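Local coordinates for 8-amino-8-demethylriboflavin N,N-dimethyltransferase (PDB 4D7K), which catalyses the S-adenosylmethionine-dependent double methylation of 8-amino-8-demethylriboflavin, the last two steps in making the antibiotic roseoflavin, at residues A[209-214]-A[232-237]. Numbering follows the deposited sequence.
Sequences DGPAVA and VRIGDF
D209, the last residue of strand 204-209, pairs in parallel register with I234, sits between R233 of the edge strand 230-234 and G235 just past its end, and uses both its N-H and its C=O toward them. Its carbonyl O accepts from the amide N of G235 at 3.3 Å, with the donor tilted 32° from the carbonyl plane, and also lies 3.4 Å from I234 CA in a CA-H...O contact. D209 N donates to R233 O in a weak bond of 3.4 Å. The carboxylate of D209 is bonded elsewhere: OD2 accepts from G188 N, while the contact of OD1 with the amide N of G210 is too short to be more than doubtful. R233 sends its guanidinium group away, to a salt bridge with E231. I234 packs its side chain against P211 and A214, where the chain enters helix 214-223. Its CG2, anti to the backbone N, lies 3.6 Å from P211 CA, and CD1 reaches A214 CB at 3.9 Å. F237 brings the edge of its ring, at CE1, to D209 CA. These are parallel strand ends of the Rossmann-like sheet of class I methyltransferases, where D209 and G235-F237 are predicted to bind S-adenosylmethionine.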
loop_
_atom_site.group_PDB
_atom_site.type_symbol
_atom_site.label_atom_id
_atom_site.label_comp_id
_atom_site.label_asym_id
_atom_site.label_seq_id
_atom_site.Cartn_x
_atom_site.Cartn_y
_atom_site.Cartn_z
ATOM N N ASP A 209 -20.874 13.578 26.043
ATOM C CA ASP A 209 -19.932 12.465 25.980
ATOM C C ASP A 209 -19.517 12.000 27.375
ATOM O O ASP A 209 -19.836 12.641 28.379
ATOM C CB ASP A 209 -18.696 12.857 25.160
ATOM C CG ASP A 209 -17.987 11.655 24.557
ATOM O OD1 ASP A 209 -17.703 10.694 25.301
ATOM O OD2 ASP A 209 -17.721 11.666 23.336
ATOM N N GLY A 210 -18.808 10.877 27.428
ATOM C CA GLY A 210 -18.366 10.307 28.686
ATOM C C GLY A 210 -17.251 11.111 29.321
ATOM O O GLY A 210 -16.774 12.085 28.739
ATOM N N PRO A 211 -16.826 10.701 30.524
ATOM C CA PRO A 211 -15.800 11.414 31.291
ATOM C C PRO A 211 -14.389 11.151 30.778
ATOM O O PRO A 211 -13.434 11.736 31.288
ATOM C CB PRO A 211 -15.976 10.858 32.705
ATOM C CG PRO A 211 -16.481 9.474 32.485
ATOM C CD PRO A 211 -17.353 9.536 31.257
ATOM N N ALA A 212 -14.264 10.280 29.784
ATOM C CA ALA A 212 -12.959 9.941 29.229
ATOM C C ALA A 212 -12.303 11.137 28.536
ATOM O O ALA A 212 -11.076 11.226 28.466
ATOM C CB ALA A 212 -13.088 8.777 28.258
ATOM N N VAL A 213 -13.120 12.059 28.034
ATOM C CA VAL A 213 -12.612 13.181 27.251
ATOM C C VAL A 213 -13.086 14.540 27.765
ATOM O O VAL A 213 -13.075 15.525 27.027
ATOM C CB VAL A 213 -13.024 13.052 25.772
ATOM C CG1 VAL A 213 -12.223 11.954 25.090
ATOM C CG2 VAL A 213 -14.519 12.788 25.664
ATOM N N ALA A 214 -13.490 14.592 29.031
ATOM C CA ALA A 214 -14.032 15.813 29.622
ATOM C C ALA A 214 -13.030 16.967 29.601
ATOM O O ALA A 214 -13.360 18.077 29.180
ATOM C CB ALA A 214 -14.492 15.546 31.047
ATOM N N VAL A 232 -21.030 21.635 27.989
ATOM C CA VAL A 232 -20.418 20.313 28.011
ATOM C C VAL A 232 -21.043 19.432 29.091
ATOM O O VAL A 232 -20.756 19.591 30.280
ATOM C CB VAL A 232 -18.894 20.401 28.247
ATOM C CG1 VAL A 232 -18.270 19.016 28.226
ATOM C CG2 VAL A 232 -18.245 21.299 27.204
ATOM N N ARG A 233 -21.896 18.505 28.670
ATOM C CA ARG A 233 -22.557 17.591 29.595
ATOM C C ARG A 233 -21.840 16.248 29.648
ATOM O O ARG A 233 -21.697 15.568 28.632
ATOM C CB ARG A 233 -24.023 17.391 29.201
ATOM C CG ARG A 233 -24.854 18.660 29.274
ATOM C CD ARG A 233 -26.336 18.350 29.269
ATOM N NE ARG A 233 -27.143 19.534 29.548
ATOM C CZ ARG A 233 -28.459 19.513 29.731
ATOM N NH1 ARG A 233 -29.119 18.365 29.664
ATOM N NH2 ARG A 233 -29.114 20.637 29.983
ATOM N N ILE A 234 -21.400 15.869 30.844
ATOM C CA ILE A 234 -20.636 14.642 31.034
ATOM C C ILE A 234 -21.451 13.579 31.767
ATOM O O ILE A 234 -22.049 13.848 32.809
ATOM C CB ILE A 234 -19.333 14.915 31.818
ATOM C CG1 ILE A 234 -18.451 15.911 31.060
ATOM C CG2 ILE A 234 -18.575 13.625 32.071
ATOM C CD1 ILE A 234 -18.143 15.496 29.638
ATOM N N GLY A 235 -21.472 12.370 31.216
ATOM C CA GLY A 235 -22.170 11.261 31.841
ATOM C C GLY A 235 -22.721 10.257 30.847
ATOM O O GLY A 235 -22.385 10.284 29.664
ATOM N N ASP A 236 -23.570 9.360 31.341
ATOM C CA ASP A 236 -24.216 8.360 30.501
ATOM C C ASP A 236 -25.211 9.025 29.554
ATOM O O ASP A 236 -25.897 9.973 29.936
ATOM C CB ASP A 236 -24.913 7.311 31.369
ATOM C CG ASP A 236 -25.563 6.215 30.552
ATOM O OD1 ASP A 236 -24.870 5.231 30.216
ATOM O OD2 ASP A 236 -26.769 6.336 30.250
ATOM N N PHE A 237 -25.280 8.524 28.322
ATOM C CA PHE A 237 -26.135 9.106 27.287
ATOM C C PHE A 237 -27.597 9.259 27.713
ATOM O O PHE A 237 -28.215 10.291 27.464
ATOM C CB PHE A 237 -26.070 8.262 26.011
ATOM C CG PHE A 237 -24.801 8.438 25.224
ATOM C CD1 PHE A 237 -23.943 9.492 25.490
ATOM C CD2 PHE A 237 -24.473 7.553 24.210
ATOM C CE1 PHE A 237 -22.777 9.655 24.762
ATOM C CE2 PHE A 237 -23.310 7.711 23.479
ATOM C CZ PHE A 237 -22.461 8.763 23.756
#